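Local coordinates for tegument protein VP22 (Human herpesvirus 1, PDB 4XAL) that helps viral mRNAs accumulate and be translated late in infection, modulates the virion host shutoff RNase and stabilises the microtubule network of the infected cell, at residues A53-L58 and K99-R104; M61-A66 and I91-C96; L26-A31 and G45-V50. All coordinates share one frame; numbering follows the deposited sequence.

Contact 1 of 3, residues A53-L58 and K99-R104; sequences AAVGRL and KNLLQR
Ala54 and Leu58, one turn apart on segment 53-58 of helix 41-74, meet the first turn of the short helix that follows Asn100. The tight part is aliphatic, and both of these residues are buried. Ala54 CB reaches Leu102 CD2 at 3.5 Å and Leu101 CG at 3.9 Å, so the small methyl is touched by two consecutive leucines and the backbones come close, with the CA atoms of Ala54 and Leu102 6.0 Å apart. Leu101 carries its CG anti to the backbone N (chi1 178°), which swings the isobutyl group over the long helix. Its CD1 meets Leu58 CD1 methyl to methyl at 3.5 Å, and the two side chains cross obliquely. The other branch of Leu58, CD2, lies 3.9 Å from the carbonyl oxygen Arg104 O and close to Arg104 CB.

The margin is looser and partly exposed. Val55 offers CG2 to Leu101 CD1 at 4.2 Å, and the chain of Arg104, bent at chi2 and chi3, carries its guanidinium away from the long helix; its NE forms a long, weak ion pair with Glu107. Arg57 gives an NH2 hydrogen bond to Arg24 O. Ala105 packs on both Ala54 and Leu58, extending the apolar patch along helix 101-107. With methyl contacts and no polar bond between the segments, this helix-helix junction within the VP22 core domain probably depends on shape fit and burial of hydrocarbon.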
ATOM      1  N   ALA A  53      -1.657   0.476   8.162  1.00 12.73           N
ATOM      2  CA  ALA A  53      -1.966  -0.703   7.346  1.00 13.29           C
ATOM      3  C   ALA A  53      -2.452  -0.314   5.962  1.00 14.57           C
ATOM      4  O   ALA A  53      -2.043  -0.911   4.962  1.00 14.47           O
ATOM      5  CB  ALA A  53      -3.006  -1.577   8.044  1.00 15.76           C
ATOM      6  N   ALA A  54      -3.316   0.693   5.894  1.00 12.62           N
ATOM      7  CA  ALA A  54      -3.856   1.157   4.621  1.00 12.40           C
ATOM      8  C   ALA A  54      -2.768   1.724   3.722  1.00 14.52           C
ATOM      9  O   ALA A  54      -2.728   1.453   2.517  1.00 12.37           O
ATOM     10  CB  ALA A  54      -4.943   2.215   4.857  1.00 13.24           C
ATOM     11  N   VAL A  55      -1.902   2.542   4.311  1.00 12.97           N
ATOM     12  CA  VAL A  55      -0.800   3.120   3.566  1.00 11.61           C
ATOM     13  C   VAL A  55       0.093   1.998   3.033  1.00 12.50           C
ATOM     14  O   VAL A  55       0.464   2.002   1.860  1.00 12.50           O
ATOM     15  CB  VAL A  55       0.005   4.100   4.454  1.00 15.09           C
ATOM     16  CG1 VAL A  55       1.328   4.447   3.806  1.00 17.82           C
ATOM     17  CG2 VAL A  55      -0.822   5.362   4.703  1.00 12.63           C
ATOM     18  N   GLY A  56       0.408   1.032   3.886  1.00 15.37           N
ATOM     19  CA  GLY A  56       1.248  -0.090   3.486  1.00 15.64           C
ATOM     20  C   GLY A  56       0.655  -0.915   2.354  1.00 17.67           C
ATOM     21  O   GLY A  56       1.367  -1.314   1.423  1.00 14.22           O
ATOM     22  N   ARG A  57      -0.646  -1.188   2.430  1.00 13.24           N
ATOM     23  CA  ARG A  57      -1.322  -1.961   1.385  1.00 15.41           C
ATOM     24  C   ARG A  57      -1.302  -1.278   0.040  1.00 16.24           C
ATOM     25  O   ARG A  57      -1.068  -1.917  -0.990  1.00 15.84           O
ATOM     26  CB  ARG A  57      -2.786  -2.217   1.752  1.00 16.06           C
ATOM     27  CG  ARG A  57      -2.998  -3.216   2.819  1.00 19.30           C
ATOM     28  CD  ARG A  57      -4.478  -3.621   2.762  1.00 23.81           C
ATOM     29  NE  ARG A  57      -4.904  -4.316   3.952  1.00 27.91           N
ATOM     30  CZ  ARG A  57      -6.179  -4.504   4.261  1.00 21.45           C
ATOM     31  NH1 ARG A  57      -7.123  -4.045   3.448  1.00 24.32           N
ATOM     32  NH2 ARG A  57      -6.498  -5.140   5.370  1.00 29.80           N
ATOM     33  N   LEU A  58      -1.603   0.019   0.033  1.00 14.17           N
ATOM     34  CA  LEU A  58      -1.589   0.773  -1.209  1.00 12.70           C
ATOM     35  C   LEU A  58      -0.186   0.847  -1.789  1.00 15.70           C
ATOM     36  O   LEU A  58      -0.002   0.731  -3.005  1.00 17.88           O
ATOM     37  CB  LEU A  58      -2.142   2.179  -0.986  1.00 12.68           C
ATOM     38  CG  LEU A  58      -3.658   2.124  -0.778  1.00 14.40           C
ATOM     39  CD1 LEU A  58      -4.162   3.354  -0.016  1.00 14.22           C
ATOM     40  CD2 LEU A  58      -4.337   2.016  -2.136  1.00 18.18           C
ATOM     41  N   LYS A  99      -8.980  11.717   1.629  1.00 18.82           N
ATOM     42  CA  LYS A  99     -10.043  11.155   2.459  1.00 20.16           C
ATOM     43  C   LYS A  99     -10.441   9.743   2.036  1.00 21.67           C
ATOM     44  O   LYS A  99     -11.067   9.016   2.803  1.00 24.78           O
ATOM     45  CB  LYS A  99     -11.279  12.065   2.427  1.00 30.49           C
ATOM     46  CG  LYS A  99     -12.015  12.071   1.086  1.00 36.06           C
ATOM     47  CD  LYS A  99     -13.277  12.933   1.145  1.00 42.96           C
ATOM     48  CE  LYS A  99     -13.874  13.141  -0.235  1.00 41.98           C
ATOM     49  NZ  LYS A  99     -14.203  11.849  -0.899  1.00 55.28           N
ATOM     50  N   ASN A 100     -10.074   9.354   0.819  1.00 21.43           N
ATOM     51  CA  ASN A 100     -10.448   8.044   0.297  1.00 22.39           C
ATOM     52  C   ASN A 100      -9.468   6.928   0.639  1.00 20.31           C
ATOM     53  O   ASN A 100      -9.601   5.821   0.121  1.00 19.81           O
ATOM     54  CB  ASN A 100     -10.598   8.117  -1.223  1.00 27.39           C
ATOM     55  CG  ASN A 100     -11.729   9.025  -1.648  1.00 36.12           C
ATOM     56  OD1 ASN A 100     -12.835   8.947  -1.111  1.00 38.86           O
ATOM     57  ND2 ASN A 100     -11.455   9.902  -2.609  1.00 38.91           N
ATOM     58  N   LEU A 101      -8.488   7.220   1.496  1.00 17.59           N
ATOM     59  CA  LEU A 101      -7.428   6.263   1.833  1.00 14.50           C
ATOM     60  C   LEU A 101      -7.941   4.848   2.133  1.00 16.48           C
ATOM     61  O   LEU A 101      -7.507   3.887   1.502  1.00 15.36           O
ATOM     62  CB  LEU A 101      -6.620   6.749   3.035  1.00 14.88           C
ATOM     63  CG  LEU A 101      -5.504   5.804   3.505  1.00 15.23           C
ATOM     64  CD1 LEU A 101      -4.338   5.820   2.518  1.00 16.49           C
ATOM     65  CD2 LEU A 101      -5.020   6.202   4.882  1.00 17.52           C
ATOM     66  N   LEU A 102      -8.861   4.711   3.090  1.00 16.79           N
ATOM     67  CA  LEU A 102      -9.308   3.364   3.484  1.00 14.51           C
ATOM     68  C   LEU A 102     -10.124   2.675   2.387  1.00 18.29           C
ATOM     69  O   LEU A 102      -9.953   1.473   2.122  1.00 17.40           O
ATOM     70  CB  LEU A 102     -10.134   3.422   4.779  1.00 15.72           C
ATOM     71  CG  LEU A 102      -9.430   3.957   6.034  1.00 16.32           C
ATOM     72  CD1 LEU A 102     -10.213   3.530   7.272  1.00 16.96           C
ATOM     73  CD2 LEU A 102      -7.981   3.481   6.127  1.00 15.50           C
ATOM     74  N   GLN A 103     -11.027   3.429   1.774  1.00 18.34           N
ATOM     75  CA  GLN A 103     -11.816   2.927   0.652  1.00 25.87           C
ATOM     76  C   GLN A 103     -10.913   2.324  -0.423  1.00 24.98           C
ATOM     77  O   GLN A 103     -11.113   1.188  -0.867  1.00 24.57           O
ATOM     78  CB  GLN A 103     -12.663   4.054   0.064  1.00 30.23           C
ATOM     79  CG  GLN A 103     -13.250   3.744  -1.305  1.00 41.31           C
ATOM     80  CD  GLN A 103     -14.694   3.299  -1.227  1.00 45.63           C
ATOM     81  OE1 GLN A 103     -15.462   3.782  -0.390  1.00 49.76           O
ATOM     82  NE2 GLN A 103     -15.078   2.378  -2.106  1.00 48.72           N
ATOM     83  N   ARG A 104      -9.894   3.079  -0.811  1.00 19.11           N
ATOM     84  CA  ARG A 104      -8.978   2.642  -1.858  1.00 21.18           C
ATOM     85  C   ARG A 104      -8.207   1.404  -1.429  1.00 20.56           C
ATOM     86  O   ARG A 104      -7.980   0.502  -2.233  1.00 23.28           O
ATOM     87  CB  ARG A 104      -7.991   3.755  -2.231  1.00 22.59           C
ATOM     88  CG  ARG A 104      -8.601   5.035  -2.785  1.00 30.23           C
ATOM     89  CD  ARG A 104      -9.045   4.888  -4.229  1.00 36.93           C
ATOM     90  NE  ARG A 104     -10.487   4.687  -4.299  1.00 44.78           N
ATOM     91  CZ  ARG A 104     -11.367   5.674  -4.416  1.00 43.33           C
ATOM     92  NH1 ARG A 104     -10.946   6.931  -4.480  1.00 46.66           N
ATOM     93  NH2 ARG A 104     -12.667   5.403  -4.468  1.00 50.82           N
TER

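Contact 2 of 3, residues M61-A66 and I91-C96; sequences MHARMA and IRVTVC
Val93 and Ile91, two residues apart on strand 91-94, turn their side chains to the same face of the strand and lay them on helix 61-66. Helix and strand run roughly antiparallel, at 144° between their directions, with axes 8.0 Å apart at closest approach. Val93 points one methyl at the helix backbone: CG1 stands 3.5 Å from Ala63 CA and touches Ala63 CB at 3.8 Å. With chi1 at -53°, CG1 is the branch turned onto Ala63. The same valine meets His62 CB through its own CB, at 4.2 Å, so the histidine contributes chiefly its methylene here. The imidazole has Met61 CE over one face, 3.4 Å above the plane and nearer the ring's border than its centre.

Ile91 uses both ends of its branched chain. CG2, anti to the backbone N, meets Ala66 CB at 3.7 Å, and CD1 rests 3.9 Å from Ala63 O; both methyls lie against the turn between Ala63 and Ala66. The isoleucine also touches Ala67. Arg92 and Thr94 start their side chains away from the helix, giving the strand one apolar and one polar face. Its backbone edge pairs with an antiparallel strand of the bound peptide, which also packs on His62 and Ala66.

Residues 91-94 form the end of a probable nuclear export signal. Across the contact the chemistry is apolar, the small alanine side chains being consistent with the close approach of the branched residues, while the strand's main-chain polar groups serve the sheet that continues into the peptide.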
ATOM      1  N   MET A  61       0.613  -2.468  -3.361  1.00 16.26           N
ATOM      2  CA  MET A  61      -0.100  -2.687  -4.616  1.00 22.12           C
ATOM      3  C   MET A  61       0.534  -1.892  -5.756  1.00 21.45           C
ATOM      4  O   MET A  61       0.764  -2.434  -6.842  1.00 21.50           O
ATOM      5  CB  MET A  61      -1.587  -2.332  -4.467  1.00 19.30           C
ATOM      6  CG  MET A  61      -2.416  -2.623  -5.707  1.00 29.73           C
ATOM      7  SD  MET A  61      -2.460  -1.242  -6.874  1.00 44.92           S
ATOM      8  CE  MET A  61      -3.493  -0.059  -6.003  1.00 36.82           C
ATOM      9  N   HIS A  62       0.841  -0.620  -5.524  1.00 15.65           N
ATOM     10  CA  HIS A  62       1.448   0.174  -6.586  1.00 18.69           C
ATOM     11  C   HIS A  62       2.858  -0.282  -6.937  1.00 18.62           C
ATOM     12  O   HIS A  62       3.250  -0.258  -8.110  1.00 17.77           O
ATOM     13  CB  HIS A  62       1.451   1.648  -6.211  1.00 21.12           C
ATOM     14  CG  HIS A  62       0.085   2.253  -6.248  1.00 29.88           C
ATOM     15  ND1 HIS A  62      -0.696   2.240  -7.386  1.00 34.14           N
ATOM     16  CD2 HIS A  62      -0.667   2.822  -5.281  1.00 32.98           C
ATOM     17  CE1 HIS A  62      -1.857   2.811  -7.123  1.00 40.01           C
ATOM     18  NE2 HIS A  62      -1.869   3.165  -5.851  1.00 35.11           N
ATOM     19  N   ALA A  63       3.623  -0.695  -5.934  1.00 15.49           N
ATOM     20  CA  ALA A  63       4.961  -1.211  -6.205  1.00 14.45           C
ATOM     21  C   ALA A  63       4.923  -2.520  -7.004  1.00 17.56           C
ATOM     22  O   ALA A  63       5.738  -2.713  -7.923  1.00 17.17           O
ATOM     23  CB  ALA A  63       5.715  -1.399  -4.910  1.00 14.92           C
ATOM     24  N   ARG A  64       3.993  -3.411  -6.679  0.50 16.34           N
ATOM     25  CA  ARG A  64       3.869  -4.652  -7.439  0.50 17.84           C
ATOM     26  C   ARG A  64       3.474  -4.375  -8.889  0.50 20.47           C
ATOM     27  O   ARG A  64       3.951  -5.043  -9.812  0.50 18.17           O
ATOM     28  CB  ARG A  64       2.859  -5.587  -6.785  0.50 18.58           C
ATOM     29  CG  ARG A  64       3.339  -6.179  -5.468  0.50 19.72           C
ATOM     30  CD  ARG A  64       2.249  -7.045  -4.867  0.50 25.27           C
ATOM     31  NE  ARG A  64       1.854  -8.090  -5.800  0.50 26.67           N
ATOM     32  CZ  ARG A  64       2.056  -9.386  -5.597  0.50 26.21           C
ATOM     33  NH1 ARG A  64       2.624  -9.800  -4.474  0.50 23.50           N
ATOM     34  NH2 ARG A  64       1.675 -10.266  -6.510  0.50 27.74           N
ATOM     35  N   MET A  65       2.601  -3.390  -9.089  1.00 18.14           N
ATOM     36  CA  MET A  65       2.186  -3.016 -10.434  1.00 21.67           C
ATOM     37  C   MET A  65       3.385  -2.534 -11.230  1.00 20.24           C
ATOM     38  O   MET A  65       3.567  -2.916 -12.393  1.00 20.80           O
ATOM     39  CB  MET A  65       1.106  -1.925 -10.388  1.00 26.23           C
ATOM     40  CG  MET A  65      -0.281  -2.436 -10.087  1.00 28.33           C
ATOM     41  SD  MET A  65      -1.447  -1.061  -9.976  1.00 50.97           S
ATOM     42  CE  MET A  65      -0.987  -0.071 -11.402  1.00 33.09           C
ATOM     43  N   ALA A  66       4.217  -1.715 -10.599  1.00 16.28           N
ATOM     44  CA  ALA A  66       5.433  -1.218 -11.239  1.00 17.91           C
ATOM     45  C   ALA A  66       6.409  -2.360 -11.543  1.00 21.03           C
ATOM     46  O   ALA A  66       7.078  -2.375 -12.590  1.00 19.40           O
ATOM     47  CB  ALA A  66       6.105  -0.181 -10.364  1.00 18.57           C
ATOM     48  N   ILE A  91      12.215   1.100  -7.860  1.00 17.79           N
ATOM     49  CA  ILE A  91      10.796   1.310  -8.006  1.00 13.89           C
ATOM     50  C   ILE A  91      10.353   2.373  -7.009  1.00 21.74           C
ATOM     51  O   ILE A  91      10.579   2.239  -5.810  1.00 18.77           O
ATOM     52  CB  ILE A  91      10.021   0.002  -7.796  1.00 22.66           C
ATOM     53  CG1 ILE A  91      10.286  -0.926  -8.987  1.00 22.01           C
ATOM     54  CG2 ILE A  91       8.534   0.264  -7.662  1.00 20.52           C
ATOM     55  CD1 ILE A  91       9.437  -2.124  -9.019  1.00 26.14           C
ATOM     56  N   ARG A  92       9.739   3.427  -7.529  1.00 20.16           N
ATOM     57  CA  ARG A  92       9.304   4.559  -6.719  1.00 18.78           C
ATOM     58  C   ARG A  92       7.793   4.612  -6.736  1.00 22.69           C
ATOM     59  O   ARG A  92       7.186   4.556  -7.803  1.00 23.08           O
ATOM     60  CB  ARG A  92       9.885   5.861  -7.261  1.00 25.60           C
ATOM     61  CG  ARG A  92      11.394   5.909  -7.200  1.00 32.99           C
ATOM     62  CD  ARG A  92      11.932   7.197  -7.802  1.00 42.55           C
ATOM     63  NE  ARG A  92      13.167   7.623  -7.152  1.00 51.59           N
ATOM     64  CZ  ARG A  92      14.385   7.380  -7.624  1.00 56.69           C
ATOM     65  NH1 ARG A  92      14.535   6.704  -8.755  1.00 55.13           N
ATOM     66  NH2 ARG A  92      15.453   7.809  -6.962  1.00 62.19           N
ATOM     67  N   VAL A  93       7.174   4.676  -5.561  1.00 18.86           N
ATOM     68  CA  VAL A  93       5.728   4.754  -5.525  1.00 18.48           C
ATOM     69  C   VAL A  93       5.300   5.848  -4.551  1.00 19.61           C
ATOM     70  O   VAL A  93       6.024   6.183  -3.619  1.00 18.60           O
ATOM     71  CB  VAL A  93       5.066   3.398  -5.141  1.00 24.11           C
ATOM     72  CG1 VAL A  93       5.567   2.271  -6.028  1.00 24.48           C
ATOM     73  CG2 VAL A  93       5.320   3.053  -3.720  1.00 23.31           C
ATOM     74  N   THR A  94       4.129   6.413  -4.800  1.00 19.44           N
ATOM     75  CA  THR A  94       3.567   7.427  -3.909  1.00 21.39           C
ATOM     76  C   THR A  94       2.151   7.054  -3.515  1.00 18.84           C
ATOM     77  O   THR A  94       1.363   6.622  -4.354  1.00 24.09           O
ATOM     78  CB  THR A  94       3.554   8.815  -4.568  1.00 27.30           C
ATOM     79  OG1 THR A  94       2.585   8.829  -5.620  1.00 37.88           O
ATOM     80  CG2 THR A  94       4.902   9.150  -5.138  1.00 17.90           C
ATOM     81  N   VAL A  95       1.841   7.191  -2.230  1.00 18.65           N
ATOM     82  CA  VAL A  95       0.491   6.955  -1.738  1.00 15.40           C
ATOM     83  C   VAL A  95      -0.102   8.325  -1.455  1.00 16.68           C
ATOM     84  O   VAL A  95       0.425   9.060  -0.635  1.00 17.60           O
ATOM     85  CB  VAL A  95       0.472   6.096  -0.460  1.00 15.76           C
ATOM     86  CG1 VAL A  95      -0.964   5.868   0.002  1.00 19.23           C
ATOM     87  CG2 VAL A  95       1.155   4.750  -0.710  1.00 17.79           C
ATOM     88  N   CYS A  96      -1.163   8.669  -2.162  1.00 19.44           N
ATOM     89  CA  CYS A  96      -1.807   9.960  -1.977  1.00 22.71           C
ATOM     90  C   CYS A  96      -3.260   9.804  -2.347  1.00 21.68           C
ATOM     91  O   CYS A  96      -3.626   9.925  -3.517  1.00 26.53           O
ATOM     92  CB  CYS A  96      -1.134  11.035  -2.826  1.00 27.05           C
ATOM     93  SG  CYS A  96      -1.783  12.705  -2.552  1.00 31.29           S
TER

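Contact 3 of 3, residues L26-A31 and G45-V50; sequences LHFSTA and GFNKRV
Asn47, a helix residue, uses its side-chain amide to grip the backbone of an irregular loop. Ser29 N donates to Asn47 OD1 at 2.8 Å in a nearly straight bond (164°) that lies in the carbonyl plane, on a lone pair. The other half of the amide is engaged through water: Asn47 ND2 gives a hydrogen bond to a water that in turn donates to Ser29 O at 2.7 Å. Both the N-H and the C=O of Ser29 are thereby tied to one side chain, which should fix the amide's rotation. With chi1 at 173°, Ser29 OG is placed to accept from Ala31 N, forming an ST turn.

The Phe28 ring stands almost perpendicular to that amide (82°), with the main-chain oxygen Asn47 O at its edge, in plane. Its CE1 meets Val50 CG1 at 3.7 Å. Phe46 faces the loop with its own edge: CE2 lies 3.3 Å from His27 O, while Val50 CG2 sits over one ring face. Val50 CG2 also approaches His27 O, at 3.5 Å, and its other methyl, CG1, touches Leu26 CB.

The loop thus lies against helix 41-74 near that helix's N-terminal end. Farther along, Leu26 packs on Ala54 and Arg57 of the same helix, and helix 101-107 joins in through Leu102, which touches both Phe28 and Val50.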
ATOM      1  N   LEU A  26     -10.444  -2.389   6.296  1.00 15.75           N
ATOM      2  CA  LEU A  26      -9.939  -1.379   7.221  1.00 16.85           C
ATOM      3  C   LEU A  26     -10.958  -0.290   7.479  1.00 12.79           C
ATOM      4  O   LEU A  26     -11.484   0.315   6.546  1.00 14.84           O
ATOM      5  CB  LEU A  26      -8.648  -0.755   6.676  1.00 14.52           C
ATOM      6  CG  LEU A  26      -7.541  -1.777   6.464  1.00 16.63           C
ATOM      7  CD1 LEU A  26      -6.366  -1.142   5.740  1.00 17.25           C
ATOM      8  CD2 LEU A  26      -7.101  -2.348   7.800  1.00 19.93           C
ATOM      9  N   HIS A  27     -11.215  -0.027   8.756  1.00 15.33           N
ATOM     10  CA  HIS A  27     -12.076   1.076   9.166  1.00 15.28           C
ATOM     11  C   HIS A  27     -11.577   1.697  10.459  1.00 12.46           C
ATOM     12  O   HIS A  27     -11.104   0.987  11.341  1.00 15.74           O
ATOM     13  CB  HIS A  27     -13.515   0.592   9.369  1.00 17.63           C
ATOM     14  CG  HIS A  27     -14.131   0.034   8.132  1.00 18.46           C
ATOM     15  ND1 HIS A  27     -14.526   0.826   7.079  1.00 18.44           N
ATOM     16  CD2 HIS A  27     -14.395  -1.244   7.768  1.00 22.74           C
ATOM     17  CE1 HIS A  27     -15.018   0.061   6.118  1.00 22.05           C
ATOM     18  NE2 HIS A  27     -14.953  -1.199   6.515  1.00 17.88           N
ATOM     19  N   PHE A  28     -11.675   3.018  10.568  1.00 15.14           N
ATOM     20  CA  PHE A  28     -11.352   3.676  11.822  1.00 14.12           C
ATOM     21  C   PHE A  28     -12.454   3.393  12.846  1.00 20.12           C
ATOM     22  O   PHE A  28     -13.565   3.013  12.488  1.00 18.77           O
ATOM     23  CB  PHE A  28     -11.161   5.171  11.616  1.00 13.96           C
ATOM     24  CG  PHE A  28      -9.985   5.502  10.733  1.00 13.08           C
ATOM     25  CD1 PHE A  28      -8.712   5.063  11.079  1.00 14.32           C
ATOM     26  CD2 PHE A  28     -10.155   6.222   9.571  1.00 15.98           C
ATOM     27  CE1 PHE A  28      -7.615   5.351  10.271  1.00 12.74           C
ATOM     28  CE2 PHE A  28      -9.073   6.521   8.762  1.00 15.53           C
ATOM     29  CZ  PHE A  28      -7.806   6.079   9.108  1.00 11.44           C
ATOM     30  N   SER A  29     -12.122   3.559  14.114  1.00 16.74           N
ATOM     31  CA  SER A  29     -13.027   3.174  15.191  1.00 21.65           C
ATOM     32  C   SER A  29     -14.306   3.982  15.157  1.00 20.31           C
ATOM     33  O   SER A  29     -14.296   5.170  14.832  1.00 19.36           O
ATOM     34  CB  SER A  29     -12.349   3.337  16.546  1.00 24.38           C
ATOM     35  OG  SER A  29     -13.283   3.116  17.587  1.00 21.66           O
ATOM     36  N   THR A  30     -15.421   3.325  15.479  1.00 22.25           N
ATOM     37  CA  THR A  30     -16.702   4.012  15.536  1.00 24.10           C
ATOM     38  C   THR A  30     -17.019   4.400  16.977  1.00 25.93           C
ATOM     39  O   THR A  30     -18.074   4.960  17.266  1.00 27.43           O
ATOM     40  CB  THR A  30     -17.846   3.138  14.973  1.00 27.94           C
ATOM     41  OG1 THR A  30     -17.830   1.861  15.616  1.00 24.25           O
ATOM     42  CG2 THR A  30     -17.667   2.935  13.474  1.00 24.89           C
ATOM     43  N   ALA A  31     -16.093   4.104  17.878  1.00 22.11           N
ATOM     44  CA  ALA A  31     -16.295   4.350  19.296  1.00 24.96           C
ATOM     45  C   ALA A  31     -16.430   5.839  19.666  1.00 30.34           C
ATOM     46  O   ALA A  31     -17.324   6.185  20.446  1.00 25.06           O
ATOM     47  CB  ALA A  31     -15.178   3.704  20.095  1.00 26.41           C
ATOM     48  N   GLY A  45      -4.591   3.888  19.492  1.00 20.97           N
ATOM     49  CA  GLY A  45      -3.737   2.795  19.053  1.00 21.47           C
ATOM     50  C   GLY A  45      -4.356   2.047  17.889  1.00 23.47           C
ATOM     51  O   GLY A  45      -3.672   1.722  16.910  1.00 23.10           O
ATOM     52  N   PHE A  46      -5.653   1.772  17.999  1.00 21.24           N
ATOM     53  CA  PHE A  46      -6.384   1.067  16.946  1.00 23.33           C
ATOM     54  C   PHE A  46      -6.331   1.841  15.630  1.00 20.74           C
ATOM     55  O   PHE A  46      -6.014   1.281  14.569  1.00 19.01           O
ATOM     56  CB  PHE A  46      -7.843   0.831  17.356  1.00 22.55           C
ATOM     57  CG  PHE A  46      -8.673   0.177  16.280  1.00 18.89           C
ATOM     58  CD1 PHE A  46      -8.651  -1.199  16.113  1.00 31.90           C
ATOM     59  CD2 PHE A  46      -9.463   0.937  15.433  1.00 19.42           C
ATOM     60  CE1 PHE A  46      -9.405  -1.805  15.116  1.00 30.30           C
ATOM     61  CE2 PHE A  46     -10.219   0.342  14.436  1.00 21.40           C
ATOM     62  CZ  PHE A  46     -10.185  -1.034  14.277  1.00 27.07           C
ATOM     63  N   ASN A  47      -6.618   3.132  15.695  1.00 14.08           N
ATOM     64  CA  ASN A  47      -6.660   3.930  14.478  1.00 16.04           C
ATOM     65  C   ASN A  47      -5.275   4.076  13.847  1.00 18.55           C
ATOM     66  O   ASN A  47      -5.151   4.155  12.617  1.00 14.04           O
ATOM     67  CB  ASN A  47      -7.269   5.304  14.759  1.00 16.83           C
ATOM     68  CG  ASN A  47      -8.778   5.251  14.908  1.00 18.24           C
ATOM     69  OD1 ASN A  47      -9.417   4.262  14.528  1.00 15.19           O
ATOM     70  ND2 ASN A  47      -9.363   6.326  15.446  1.00 17.98           N
ATOM     71  N   LYS A  48      -4.242   4.119  14.689  1.00 16.26           N
ATOM     72  CA  LYS A  48      -2.868   4.194  14.194  1.00 15.03           C
ATOM     73  C   LYS A  48      -2.554   2.976  13.349  1.00 17.07           C
ATOM     74  O   LYS A  48      -1.983   3.090  12.255  1.00 14.19           O
ATOM     75  CB  LYS A  48      -1.867   4.298  15.354  1.00 17.25           C
ATOM     76  CG  LYS A  48      -0.419   4.437  14.906  1.00 16.83           C
ATOM     77  CD  LYS A  48       0.544   4.543  16.082  1.00 19.11           C
ATOM     78  CE  LYS A  48       1.969   4.800  15.596  1.00 23.73           C
ATOM     79  NZ  LYS A  48       2.946   4.900  16.721  1.00 23.46           N
ATOM     80  N   ARG A  49      -2.937   1.806  13.855  1.00 15.88           N
ATOM     81  CA  ARG A  49      -2.649   0.561  13.148  1.00 15.29           C
ATOM     82  C   ARG A  49      -3.399   0.529  11.826  1.00 13.46           C
ATOM     83  O   ARG A  49      -2.844   0.100  10.815  1.00 15.60           O
ATOM     84  CB  ARG A  49      -3.004  -0.657  14.009  1.00 22.09           C
ATOM     85  CG  ARG A  49      -2.124  -0.811  15.243  1.00 26.87           C
ATOM     86  CD  ARG A  49      -2.416  -2.112  16.008  1.00 33.08           C
ATOM     87  NE  ARG A  49      -3.777  -2.188  16.546  1.00 40.87           N
ATOM     88  CZ  ARG A  49      -4.121  -1.872  17.797  1.00 42.84           C
ATOM     89  NH1 ARG A  49      -3.213  -1.437  18.662  1.00 43.43           N
ATOM     90  NH2 ARG A  49      -5.384  -1.985  18.191  1.00 37.61           N
ATOM     91  N   VAL A  50      -4.655   0.979  11.830  1.00 14.04           N
ATOM     92  CA  VAL A  50      -5.459   1.009  10.604  1.00 15.46           C
ATOM     93  C   VAL A  50      -4.873   1.945   9.536  1.00 13.80           C
ATOM     94  O   VAL A  50      -4.787   1.581   8.356  1.00 12.96           O
ATOM     95  CB  VAL A  50      -6.907   1.437  10.886  1.00 15.71           C
ATOM     96  CG1 VAL A  50      -7.650   1.707   9.577  1.00 12.62           C
ATOM     97  CG2 VAL A  50      -7.639   0.376  11.712  1.00 16.89           C
TER
HETATM   98  O   HOH W   1     -12.187   6.916  15.002  1.00 20.62           O

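How the contacts relate
From the N terminus, residues 26-31 come first; the chain turns back into helix 41-74, and contact 3 closes this short loop at 45-50. Farther down the same helix lie 53-58, then 61-66. After helix 79-88 the chain returns as strand 91-94, where contact 2 closes a loop nested inside the larger one that contact 1 closes at 99-104. Contact 3 precedes both in series. Val95 bridges contacts 1 and 2 by packing on Val55, Leu58 and Leu101, and Leu102 joins contact 1 to the N-terminal loop of contact 3. Contacts 2 and 3 do not touch, their centres about 24 Å apart, though both use helix 41-74.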